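Local coordinates for protein endoglucanase (Humicola insolens, PDB 1DYS) that hydrolyses internal beta-1,4-glucosidic linkages of cellulose and related beta-glucans, serving the recycling of plant biomass, at residues Q23-F28 with T35-V40; A133-P138 with Y178-N183; D139-M144 with Q198-I203; G291-T296 with N341-I346. All coordinates share one frame; numbering follows the deposited sequence.

Interaction 1 (Q23-F28 with T35-V40)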
loop_
_atom_site.group_PDB
_atom_site.type_symbol
_atom_site.label_atom_id
_atom_site.label_comp_id
_atom_site.label_asym_id
_atom_site.label_seq_id
_atom_site.Cartn_x
_atom_site.Cartn_y
_atom_site.Cartn_z
ATOM N N GLN A 23 -21.137 -2.860 6.282
ATOM C CA GLN A 23 -21.524 -2.689 4.886
ATOM C C GLN A 23 -22.123 -3.976 4.348
ATOM O O GLN A 23 -23.131 -3.967 3.627
ATOM C CB GLN A 23 -20.301 -2.310 4.034
ATOM C CG GLN A 23 -20.649 -2.157 2.558
ATOM C CD GLN A 23 -19.530 -1.532 1.748
ATOM O OE1 GLN A 23 -19.697 -1.323 0.540
ATOM N NE2 GLN A 23 -18.398 -1.222 2.355
ATOM N N THR A 24 -21.520 -5.125 4.721
ATOM C CA THR A 24 -22.012 -6.410 4.229
ATOM C C THR A 24 -23.389 -6.713 4.778
ATOM O O THR A 24 -24.279 -7.185 4.081
ATOM C CB THR A 24 -21.026 -7.562 4.581
ATOM O OG1 THR A 24 -19.691 -7.075 4.337
ATOM C CG2 THR A 24 -21.251 -8.781 3.718
ATOM N N ARG A 25 -23.550 -6.519 6.075
ATOM C CA ARG A 25 -24.825 -6.694 6.742
ATOM C C ARG A 25 -25.852 -5.763 6.107
ATOM O O ARG A 25 -26.904 -6.314 5.788
ATOM C CB ARG A 25 -24.740 -6.333 8.226
ATOM C CG ARG A 25 -25.793 -7.097 9.036
ATOM C CD ARG A 25 -25.679 -6.545 10.495
ATOM N NE ARG A 25 -26.174 -5.173 10.329
ATOM C CZ ARG A 25 -27.504 -4.990 10.304
ATOM N NH1 ARG A 25 -28.409 -5.940 10.496
ATOM N NH2 ARG A 25 -27.859 -3.754 10.054
ATOM N N GLN A 26 -25.516 -4.492 5.888
ATOM C CA GLN A 26 -26.473 -3.639 5.162
ATOM C C GLN A 26 -26.815 -4.159 3.775
ATOM O O GLN A 26 -27.990 -4.120 3.358
ATOM C CB GLN A 26 -25.849 -2.233 5.019
ATOM C CG GLN A 26 -25.755 -1.513 6.371
ATOM C CD GLN A 26 -24.849 -0.304 6.310
ATOM O OE1 GLN A 26 -24.374 0.250 7.303
ATOM N NE2 GLN A 26 -24.527 0.186 5.118
ATOM N N ALA A 27 -25.864 -4.662 2.986
ATOM C CA ALA A 27 -26.115 -5.158 1.637
ATOM C C ALA A 27 -27.094 -6.317 1.628
ATOM O O ALA A 27 -28.074 -6.346 0.864
ATOM C CB ALA A 27 -24.811 -5.540 0.936
ATOM N N PHE A 28 -26.917 -7.287 2.521
ATOM C CA PHE A 28 -27.827 -8.416 2.623
ATOM C C PHE A 28 -29.213 -7.917 3.036
ATOM O O PHE A 28 -30.187 -8.268 2.371
ATOM C CB PHE A 28 -27.332 -9.447 3.636
ATOM C CG PHE A 28 -26.301 -10.388 3.078
ATOM C CD1 PHE A 28 -26.503 -11.108 1.912
ATOM C CD2 PHE A 28 -25.080 -10.483 3.744
ATOM C CE1 PHE A 28 -25.519 -11.954 1.422
ATOM C CE2 PHE A 28 -24.103 -11.349 3.254
ATOM C CZ PHE A 28 -24.313 -12.074 2.124
ATOM N N THR A 35 -31.338 -13.899 6.619
ATOM C CA THR A 35 -30.540 -15.055 6.999
ATOM C C THR A 35 -29.049 -14.739 6.902
ATOM O O THR A 35 -28.294 -14.986 7.849
ATOM C CB THR A 35 -30.869 -16.293 6.161
ATOM O OG1 THR A 35 -32.197 -16.737 6.529
ATOM C CG2 THR A 35 -29.901 -17.431 6.450
ATOM N N ASN A 36 -28.635 -14.185 5.773
ATOM C CA ASN A 36 -27.202 -13.815 5.686
ATOM C C ASN A 36 -26.887 -12.547 6.437
ATOM O O ASN A 36 -25.728 -12.405 6.897
ATOM C CB ASN A 36 -26.770 -13.784 4.222
ATOM C CG ASN A 36 -26.559 -15.136 3.612
ATOM O OD1 ASN A 36 -25.787 -15.985 4.074
ATOM N ND2 ASN A 36 -27.188 -15.423 2.453
ATOM N N ALA A 37 -27.806 -11.610 6.640
ATOM C CA ALA A 37 -27.525 -10.418 7.434
ATOM C C ALA A 37 -27.203 -10.837 8.872
ATOM O O ALA A 37 -26.295 -10.313 9.507
ATOM C CB ALA A 37 -28.734 -9.480 7.441
ATOM N N ALA A 38 -27.931 -11.837 9.353
ATOM C CA ALA A 38 -27.763 -12.371 10.700
ATOM C C ALA A 38 -26.413 -13.084 10.825
ATOM O O ALA A 38 -25.778 -12.999 11.876
ATOM C CB ALA A 38 -28.893 -13.355 10.990
ATOM N N LYS A 39 -26.027 -13.770 9.753
ATOM C CA LYS A 39 -24.696 -14.416 9.752
ATOM C C LYS A 39 -23.614 -13.328 9.827
ATOM O O LYS A 39 -22.623 -13.583 10.550
ATOM C CB LYS A 39 -24.620 -15.217 8.449
ATOM C CG LYS A 39 -25.290 -16.564 8.564
ATOM C CD LYS A 39 -25.678 -17.226 7.265
ATOM C CE LYS A 39 -24.534 -17.933 6.574
ATOM N NZ LYS A 39 -24.979 -18.453 5.229
ATOM N N VAL A 40 -23.744 -12.229 9.102
ATOM C CA VAL A 40 -22.769 -11.141 9.231
ATOM C C VAL A 40 -22.716 -10.633 10.669
ATOM O O VAL A 40 -21.641 -10.460 11.267
ATOM C CB VAL A 40 -23.028 -9.994 8.229
ATOM C CG1 VAL A 40 -21.978 -8.898 8.451
ATOM C CG2 VAL A 40 -22.945 -10.493 6.782
#
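Asn36 OD1 takes a 2.8 Å hydrogen bond from Lys39 NZ, one helical turn on, while Asn36 CB rests on the ring of Phe28 across the contact. The donor is tilted 20° from the carbonyl plane, and Asn36 ND2 is held in turn by Asp33, so both ends of the amide have a partner. Asn36 CB presents C-H to the ring: it sits 3.4 Å from the Phe28 centroid, only 5° off the normal, a CH-pi contact over the middle of one face. The two segments belong to an antiparallel helical hairpin, helix 15-29 against helix 34-46, with axes 8.1 Å apart here. Val40 wedges between three residues. Its CG1, anti to the backbone N, lies 3.8 Å from Arg25 CB, whereas CG2 meets the Phe28 ring at its edge, 3.7 Å from CD2, and also reaches Thr24 CG2 at 3.9 Å. Small Ala37 lets the backbones close in: its CB is 4.1 Å from Phe28 CB, and Arg25 CG passes 3.3 Å from Ala37 O before the arginine chain bends at chi3. Thr24 turns its hydroxyl out of the interface to Asp332, at the start of helix 332-340. No hydrogen bond links the two segments, so their cohesion rests on apolar surfaces and one well-centred ring contact, with the polar groups serving their own helix or neighbouring parts of the fold.

Interaction 2 (A133-P138 with Y178-N183)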
loop_
_atom_site.group_PDB
_atom_site.type_symbol
_atom_site.label_atom_id
_atom_site.label_comp_id
_atom_site.label_asym_id
_atom_site.label_seq_id
_atom_site.Cartn_x
_atom_site.Cartn_y
_atom_site.Cartn_z
ATOM N N ALA A 133 -1.613 -13.154 21.709
ATOM C CA ALA A 133 -1.077 -14.133 20.787
ATOM C C ALA A 133 -0.522 -13.341 19.577
ATOM O O ALA A 133 -1.300 -12.633 18.944
ATOM C CB ALA A 133 -2.078 -15.109 20.196
ATOM N N VAL A 134 0.786 -13.417 19.409
ATOM C CA VAL A 134 1.384 -12.606 18.341
ATOM C C VAL A 134 1.911 -13.532 17.277
ATOM O O VAL A 134 2.761 -14.387 17.469
ATOM C CB VAL A 134 2.540 -11.724 18.880
ATOM C CG1 VAL A 134 3.204 -10.963 17.736
ATOM C CG2 VAL A 134 2.034 -10.795 19.964
ATOM N N ILE A 135 1.440 -13.339 16.035
ATOM C CA ILE A 135 1.899 -14.036 14.886
ATOM C C ILE A 135 3.065 -13.219 14.325
ATOM O O ILE A 135 2.934 -12.028 14.064
ATOM C CB ILE A 135 0.802 -14.257 13.843
ATOM C CG1 ILE A 135 -0.127 -15.339 14.412
ATOM C CG2 ILE A 135 1.415 -14.611 12.493
ATOM C CD1 ILE A 135 -1.274 -15.709 13.468
ATOM N N LEU A 136 4.176 -13.939 14.191
ATOM C CA LEU A 136 5.350 -13.243 13.725
ATOM C C LEU A 136 5.618 -13.470 12.244
ATOM O O LEU A 136 5.964 -14.518 11.736
ATOM C CB LEU A 136 6.618 -13.689 14.457
ATOM C CG LEU A 136 6.576 -13.554 15.976
ATOM C CD1 LEU A 136 7.646 -14.462 16.552
ATOM C CD2 LEU A 136 6.751 -12.095 16.367
ATOM N N GLU A 137 5.585 -12.353 11.531
ATOM C CA GLU A 137 5.960 -12.174 10.151
ATOM C C GLU A 137 5.548 -13.240 9.158
ATOM O O GLU A 137 6.285 -14.120 8.660
ATOM C CB GLU A 137 7.505 -12.009 10.093
ATOM C CG GLU A 137 8.021 -10.761 10.809
ATOM C CD GLU A 137 7.622 -9.436 10.129
ATOM O OE1 GLU A 137 7.154 -9.470 8.978
ATOM O OE2 GLU A 137 7.881 -8.401 10.745
ATOM N N PRO A 138 4.285 -13.216 8.790
ATOM C CA PRO A 138 3.677 -14.096 7.807
ATOM C C PRO A 138 4.553 -14.214 6.561
ATOM O O PRO A 138 5.111 -13.296 5.984
ATOM C CB PRO A 138 2.324 -13.467 7.463
ATOM C CG PRO A 138 2.009 -12.767 8.778
ATOM C CD PRO A 138 3.322 -12.207 9.306
ATOM N N TYR A 178 3.860 -16.993 18.064
ATOM C CA TYR A 178 3.657 -18.019 17.061
ATOM C C TYR A 178 4.374 -17.563 15.805
ATOM O O TYR A 178 3.995 -16.571 15.162
ATOM C CB TYR A 178 2.152 -18.223 16.825
ATOM C CG TYR A 178 1.402 -18.849 18.003
ATOM C CD1 TYR A 178 1.342 -20.242 18.099
ATOM C CD2 TYR A 178 0.800 -18.081 18.966
ATOM C CE1 TYR A 178 0.644 -20.840 19.143
ATOM C CE2 TYR A 178 0.129 -18.655 20.032
ATOM C CZ TYR A 178 0.066 -20.027 20.106
ATOM O OH TYR A 178 -0.631 -20.543 21.169
ATOM N N LEU A 179 5.453 -18.220 15.426
ATOM C CA LEU A 179 6.267 -17.890 14.256
ATOM C C LEU A 179 5.648 -18.477 13.005
ATOM O O LEU A 179 5.358 -19.679 12.913
ATOM C CB LEU A 179 7.707 -18.372 14.528
ATOM C CG LEU A 179 8.743 -18.184 13.443
ATOM C CD1 LEU A 179 8.924 -16.699 13.123
ATOM C CD2 LEU A 179 10.082 -18.794 13.896
ATOM N N ASP A 180 5.398 -17.597 12.017
ATOM C CA ASP A 180 4.635 -18.062 10.852
ATOM C C ASP A 180 5.405 -19.033 10.004
ATOM O O ASP A 180 6.597 -18.825 9.799
ATOM C CB ASP A 180 4.177 -16.824 10.021
ATOM C CG ASP A 180 3.244 -17.413 8.971
ATOM O OD1 ASP A 180 2.135 -17.722 9.341
ATOM O OD2 ASP A 180 3.658 -17.597 7.824
ATOM N N VAL A 181 4.776 -20.151 9.606
ATOM C CA VAL A 181 5.396 -21.100 8.702
ATOM C C VAL A 181 4.517 -21.330 7.470
ATOM O O VAL A 181 4.452 -22.409 6.871
ATOM C CB VAL A 181 5.793 -22.426 9.389
ATOM C CG1 VAL A 181 6.753 -22.165 10.529
ATOM C CG2 VAL A 181 4.557 -23.065 10.034
ATOM N N ALA A 182 4.021 -20.240 6.863
ATOM C CA ALA A 182 3.340 -20.260 5.566
ATOM C C ALA A 182 2.145 -21.191 5.546
ATOM O O ALA A 182 1.235 -21.033 6.344
ATOM C CB ALA A 182 4.379 -20.609 4.495
ATOM N N ASN A 183 2.086 -22.165 4.623
ATOM C CA ASN A 183 0.932 -23.078 4.612
ATOM C C ASN A 183 1.469 -24.409 4.102
ATOM O O ASN A 183 2.576 -24.471 3.543
ATOM C CB ASN A 183 -0.235 -22.555 3.794
ATOM C CG ASN A 183 0.058 -22.574 2.324
ATOM O OD1 ASN A 183 -0.315 -23.523 1.629
ATOM N ND2 ASN A 183 0.723 -21.547 1.812
HETATM O O HOH W 1 7.745 -16.430 9.000
#
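Leu136 N gives Tyr178 O a hydrogen bond of 2.8 Å, and Tyr178 N gives Val134 O one of 2.9 Å with a nearly straight N-H...O angle of 170°. With the bond from Asp180 N to Leu136 O (3.1 Å), they join two neighbouring parallel strands, 132-136 and 175-180, of the family 6 sheet, the strands of a beta-alpha-beta crossover. Ile135 CA adds a C-H...O contact to Tyr178 O. Beyond the strand ends, a water lies 2.8 Å from both Glu137 O and Asp180 O. Asp180 CG is anti to the backbone N (chi1 -172°), which lays the carboxylate against Pro138, with OD2 3.5 Å from Pro138 CA. There OD2 accepts from Ala182 N from above the carboxylate plane, forming an Asx turn, and also from the backbone N of Asp139, a probable proton donor of the active site; OD1 goes to Ser217. This end of the strands therefore borders the catalytic region. Packing is spread over both faces of the sheet. Ile135 and Tyr178 project from one face, and Tyr178 OH finds Asp304. On the other, Leu136 CB meets Leu179 CD1 at 4.0 Å. Farthest back, Ala133 CB touches the Tyr178 ring at CE2, 4.2 Å away.

Interaction 3 (D139-M144 with Q198-I203)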
loop_
_atom_site.group_PDB
_atom_site.type_symbol
_atom_site.label_atom_id
_atom_site.label_comp_id
_atom_site.label_asym_id
_atom_site.label_seq_id
_atom_site.Cartn_x
_atom_site.Cartn_y
_atom_site.Cartn_z
ATOM N N ASP A 139 4.741 -15.452 6.121
ATOM C CA ASP A 139 5.468 -15.944 4.986
ATOM C C ASP A 139 6.970 -15.690 5.031
ATOM O O ASP A 139 7.597 -15.985 4.024
ATOM C CB ASP A 139 4.906 -15.439 3.633
ATOM C CG ASP A 139 3.522 -16.006 3.416
ATOM O OD1 ASP A 139 3.275 -17.121 3.973
ATOM O OD2 ASP A 139 2.697 -15.411 2.685
ATOM N N ALA A 140 7.534 -15.089 6.087
ATOM C CA ALA A 140 8.978 -14.786 6.045
ATOM C C ALA A 140 9.764 -16.093 5.923
ATOM O O ALA A 140 10.661 -16.151 5.115
ATOM C CB ALA A 140 9.422 -14.006 7.279
ATOM N N ILE A 141 9.458 -17.056 6.781
ATOM C CA ILE A 141 10.211 -18.341 6.664
ATOM C C ILE A 141 10.028 -19.023 5.345
ATOM O O ILE A 141 10.974 -19.595 4.769
ATOM C CB ILE A 141 9.824 -19.190 7.873
ATOM C CG1 ILE A 141 10.448 -18.537 9.113
ATOM C CG2 ILE A 141 10.330 -20.632 7.741
ATOM C CD1 ILE A 141 10.023 -19.223 10.390
ATOM N N GLY A 142 8.845 -18.952 4.730
ATOM C CA GLY A 142 8.618 -19.508 3.397
ATOM C C GLY A 142 9.610 -18.885 2.414
ATOM O O GLY A 142 10.292 -19.588 1.677
ATOM N N ASN A 143 9.690 -17.563 2.402
ATOM C CA ASN A 143 10.587 -16.830 1.509
ATOM C C ASN A 143 12.046 -17.165 1.797
ATOM O O ASN A 143 12.865 -17.173 0.861
ATOM C CB ASN A 143 10.250 -15.349 1.657
ATOM C CG ASN A 143 9.071 -14.846 0.855
ATOM O OD1 ASN A 143 9.224 -14.651 -0.344
ATOM N ND2 ASN A 143 7.954 -14.638 1.536
ATOM N N MET A 144 12.402 -17.452 3.044
ATOM C CA MET A 144 13.753 -17.847 3.403
ATOM C C MET A 144 14.112 -19.256 2.930
ATOM O O MET A 144 15.237 -19.425 2.416
ATOM C CB MET A 144 13.950 -17.823 4.915
ATOM C CG MET A 144 14.744 -16.663 5.476
ATOM S SD MET A 144 14.290 -16.482 7.208
ATOM C CE MET A 144 13.084 -15.162 7.107
ATOM N N GLN A 198 14.927 -26.253 10.090
ATOM C CA GLN A 198 16.284 -25.735 10.177
ATOM C C GLN A 198 16.251 -24.209 10.270
ATOM O O GLN A 198 16.979 -23.583 11.036
ATOM C CB GLN A 198 17.121 -26.189 8.967
ATOM C CG GLN A 198 18.573 -25.678 9.048
ATOM C CD GLN A 198 19.188 -26.273 10.318
ATOM O OE1 GLN A 198 19.225 -27.503 10.396
ATOM N NE2 GLN A 198 19.606 -25.463 11.280
ATOM N N GLU A 199 15.368 -23.626 9.443
ATOM C CA GLU A 199 15.200 -22.166 9.471
ATOM C C GLU A 199 14.750 -21.683 10.830
ATOM O O GLU A 199 15.274 -20.682 11.348
ATOM C CB GLU A 199 14.230 -21.732 8.381
ATOM C CG GLU A 199 14.545 -20.412 7.706
ATOM C CD GLU A 199 16.007 -20.085 7.516
ATOM O OE1 GLU A 199 16.844 -20.944 7.200
ATOM O OE2 GLU A 199 16.316 -18.872 7.692
ATOM N N VAL A 200 13.759 -22.341 11.440
ATOM C CA VAL A 200 13.314 -22.000 12.782
ATOM C C VAL A 200 14.448 -22.195 13.785
ATOM O O VAL A 200 14.623 -21.359 14.660
ATOM C CB VAL A 200 12.080 -22.868 13.118
ATOM C CG1 VAL A 200 11.682 -22.727 14.560
ATOM C CG2 VAL A 200 10.920 -22.521 12.176
ATOM N N ALA A 201 15.196 -23.313 13.654
ATOM C CA ALA A 201 16.280 -23.488 14.625
ATOM C C ALA A 201 17.284 -22.331 14.505
ATOM O O ALA A 201 17.718 -21.826 15.545
ATOM C CB ALA A 201 16.977 -24.830 14.534
ATOM N N THR A 202 17.688 -21.959 13.310
ATOM C CA THR A 202 18.637 -20.863 13.109
ATOM C C THR A 202 18.114 -19.556 13.669
ATOM O O THR A 202 18.871 -18.831 14.316
ATOM C CB THR A 202 18.952 -20.717 11.615
ATOM O OG1 THR A 202 19.580 -21.923 11.174
ATOM C CG2 THR A 202 19.836 -19.516 11.327
ATOM N N ILE A 203 16.849 -19.213 13.396
ATOM C CA ILE A 203 16.256 -18.004 13.938
ATOM C C ILE A 203 16.198 -17.988 15.452
ATOM O O ILE A 203 16.422 -16.931 16.062
ATOM C CB ILE A 203 14.825 -17.780 13.384
ATOM C CG1 ILE A 203 15.010 -17.312 11.935
ATOM C CG2 ILE A 203 13.989 -16.814 14.198
ATOM C CD1 ILE A 203 13.784 -17.503 11.083
#
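Ile141 fits its side chain against Glu199, Val200 and Ile203, where the segments on helix 140-146 and helix 190-207 of the alpha/beta fold cross at 111°. The segment axes come no closer than 10.6 Å, and no hydrogen bond joins the two. Around Ile141 the packing is close. With CG1 anti to its own carbonyl carbon (chi1 -70°), the isoleucine sends CD1 to within 3.9 Å of Val200 CG2, while CG1 itself lies 4.0 Å from Ile203 CD1. CG2, on the other branch, touches Glu199 CB, the two side chains running in opposite directions. Met144 continues the patch: its sulfur is 4.0 Å from Ile203 CD1 and comes as near as 3.2 Å to Glu199 OE2, the two side chains crossing at about a right angle. The glutamate bends at chi2 (35°), which folds its carboxylate back beside the methionine. Buried there, OE2 is satisfied by a salt bridge from Arg156 and a hydrogen bond from Gln160, both on helix 150-169, which also packs against Met144. If Glu199 were an alanine, the Arg156 charge would probably lose its mate, Gln160 NE2 its acceptor, and a gap would open beside the Met144 sulfur. The margins are looser. On the outer side Gln198 faces solvent, its carbonyl O taking both the N and the OG1 of Thr202. At the inner end helix 140-146 begins after Asp139, a probable proton donor, far from 198-203. Asp139 O is gripped from opposite faces of its plane by Asn143 N and by Asn143 ND2, the latter at 2.9 Å.

Interaction 4 (G291-T296 with N341-I346)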
loop_
_atom_site.group_PDB
_atom_site.type_symbol
_atom_site.label_atom_id
_atom_site.label_comp_id
_atom_site.label_asym_id
_atom_site.label_seq_id
_atom_site.Cartn_x
_atom_site.Cartn_y
_atom_site.Cartn_z
ATOM N N GLY A 291 -14.494 -19.786 7.297
ATOM C CA GLY A 291 -14.247 -21.111 7.869
ATOM C C GLY A 291 -14.737 -21.129 9.326
ATOM O O GLY A 291 -15.393 -20.247 9.838
ATOM N N GLN A 292 -14.396 -22.243 9.976
ATOM C CA GLN A 292 -14.725 -22.463 11.375
ATOM C C GLN A 292 -14.220 -21.319 12.240
ATOM O O GLN A 292 -13.043 -20.956 12.190
ATOM C CB GLN A 292 -14.000 -23.764 11.803
ATOM C CG GLN A 292 -13.667 -23.880 13.271
ATOM C CD GLN A 292 -14.832 -24.417 14.085
ATOM O OE1 GLN A 292 -15.239 -25.548 13.806
ATOM N NE2 GLN A 292 -15.327 -23.663 15.061
ATOM N N PRO A 293 -15.090 -20.765 13.041
ATOM C CA PRO A 293 -14.701 -19.708 13.981
ATOM C C PRO A 293 -13.759 -20.261 15.032
ATOM O O PRO A 293 -13.639 -21.458 15.258
ATOM C CB PRO A 293 -15.999 -19.171 14.604
ATOM C CG PRO A 293 -17.014 -19.614 13.544
ATOM C CD PRO A 293 -16.526 -20.993 13.085
ATOM N N PHE A 294 -13.092 -19.333 15.746
ATOM C CA PHE A 294 -12.155 -19.733 16.761
ATOM C C PHE A 294 -12.687 -20.841 17.688
ATOM O O PHE A 294 -13.792 -20.764 18.193
ATOM C CB PHE A 294 -11.743 -18.507 17.596
ATOM C CG PHE A 294 -11.202 -18.884 18.954
ATOM C CD1 PHE A 294 -9.912 -19.342 19.069
ATOM C CD2 PHE A 294 -11.978 -18.804 20.100
ATOM C CE1 PHE A 294 -9.405 -19.729 20.299
ATOM C CE2 PHE A 294 -11.481 -19.173 21.333
ATOM C CZ PHE A 294 -10.186 -19.649 21.448
ATOM N N THR A 295 -11.781 -21.796 17.930
ATOM C CA THR A 295 -12.054 -22.874 18.877
ATOM C C THR A 295 -10.757 -23.535 19.306
ATOM O O THR A 295 -9.792 -23.579 18.524
ATOM C CB THR A 295 -13.051 -23.914 18.306
ATOM O OG1 THR A 295 -13.289 -24.874 19.381
ATOM C CG2 THR A 295 -12.471 -24.658 17.132
ATOM N N THR A 296 -10.748 -24.108 20.530
ATOM C CA THR A 296 -9.598 -24.879 20.967
ATOM C C THR A 296 -9.909 -26.378 20.821
ATOM O O THR A 296 -9.039 -27.221 21.036
ATOM C CB THR A 296 -9.178 -24.609 22.418
ATOM O OG1 THR A 296 -10.348 -24.683 23.264
ATOM C CG2 THR A 296 -8.588 -23.234 22.664
ATOM N N ASN A 341 -21.329 -18.778 1.863
ATOM C CA ASN A 341 -20.656 -20.067 1.916
ATOM C C ASN A 341 -20.046 -20.377 3.281
ATOM O O ASN A 341 -19.264 -21.336 3.382
ATOM C CB ASN A 341 -19.549 -20.150 0.868
ATOM C CG ASN A 341 -20.161 -20.157 -0.523
ATOM O OD1 ASN A 341 -20.709 -21.167 -0.976
ATOM N ND2 ASN A 341 -20.068 -19.029 -1.203
ATOM N N ALA A 342 -20.488 -19.617 4.282
ATOM C CA ALA A 342 -19.890 -19.826 5.614
ATOM C C ALA A 342 -20.107 -21.204 6.226
ATOM O O ALA A 342 -21.087 -21.904 6.003
ATOM C CB ALA A 342 -20.375 -18.776 6.591
ATOM N N HIS A 343 -19.160 -21.491 7.108
ATOM C CA HIS A 343 -19.179 -22.684 7.961
ATOM C C HIS A 343 -20.508 -22.681 8.706
ATOM O O HIS A 343 -21.001 -21.631 9.097
ATOM C CB HIS A 343 -18.077 -22.557 9.016
ATOM C CG HIS A 343 -17.841 -23.816 9.776
ATOM N ND1 HIS A 343 -18.579 -24.170 10.886
ATOM C CD2 HIS A 343 -16.937 -24.807 9.574
ATOM C CE1 HIS A 343 -18.127 -25.339 11.322
ATOM N NE2 HIS A 343 -17.114 -25.743 10.564
ATOM N N ASP A 344 -21.030 -23.910 8.903
ATOM C CA ASP A 344 -22.317 -24.056 9.584
ATOM C C ASP A 344 -22.454 -23.439 10.957
ATOM O O ASP A 344 -23.561 -23.041 11.382
ATOM C CB ASP A 344 -22.638 -25.550 9.788
ATOM C CG ASP A 344 -23.082 -26.265 8.539
ATOM O OD1 ASP A 344 -23.410 -25.606 7.531
ATOM O OD2 ASP A 344 -23.101 -27.514 8.577
ATOM N N GLU A 345 -21.382 -23.258 11.726
ATOM C CA GLU A 345 -21.494 -22.562 13.002
ATOM C C GLU A 345 -22.031 -21.137 12.883
ATOM O O GLU A 345 -22.709 -20.651 13.786
ATOM C CB GLU A 345 -20.137 -22.561 13.740
ATOM C CG GLU A 345 -19.729 -24.021 13.930
ATOM C CD GLU A 345 -18.876 -24.277 15.151
ATOM O OE1 GLU A 345 -18.211 -23.334 15.619
ATOM O OE2 GLU A 345 -18.910 -25.436 15.613
ATOM N N ILE A 346 -21.768 -20.428 11.776
ATOM C CA ILE A 346 -22.182 -19.044 11.602
ATOM C C ILE A 346 -23.637 -18.974 11.158
ATOM O O ILE A 346 -23.989 -19.467 10.079
ATOM C CB ILE A 346 -21.289 -18.382 10.514
ATOM C CG1 ILE A 346 -19.874 -18.366 11.109
ATOM C CG2 ILE A 346 -21.739 -16.977 10.161
ATOM C CD1 ILE A 346 -18.770 -18.301 10.055
#
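Gln292 NE2 and Glu345 OE1, 3.0 Å apart, form the hydrogen bond that crosses this contact, a weak one bent to 128° at the hydrogen. A better bond holds the same amide nitrogen: NE2 donates to Pro293 O at 2.8 Å, with the acceptor in the amide plane, so the bend of the glutamine chain at chi2 is fixed from its own side. Within 341-346, Glu345 N donates to His343 ND1, almost straight at 175°, which steadies the turn of the imidazole. The aromatic contact follows. One face of His343 lies over Gln292 CA, a CH-pi approach of 3.9 Å to the centroid, offset toward the rim, while the glutamine chain runs alongside the ring in the same direction. With an alanine in place of His343, the Gln292 backbone would probably lose its cover and Glu345 N its acceptor. Apolar packing completes the contact, Pro293 CG meeting Ile346 CG1 at 4.0 Å. The loop 291-296 runs from strand 288-289 to strand 303-307, pairing with Ile306 through Thr295, and the tail 341-346 leaves helix 332-340. Ile346 then packs on Lys39, Tyr42 and Val43 of helix 34-46.

How the interactions relate
From the N terminus, interaction 1 comes first and closes a short loop of six residues, turning the first two helices into a hairpin. Interaction 2 closes a mostly helical connection of 39 residues between neighbouring parallel strands, and interaction 3 one of 53; the two overlap and cross, since 139-144 directly follows 133-138. Together they tie the sheet to helices on its flank, touching where Asp180 OD2 receives Asp139 N and Leu179 meets Ile141, at the edge of the catalytic region. Interaction 4 closes a 44-residue loop by bringing the C-terminal tail back to 291-296. That tail also meets interaction 1, through Lys39 and Ile346, whereas interaction 3 lies on the opposite side of the chain's centre.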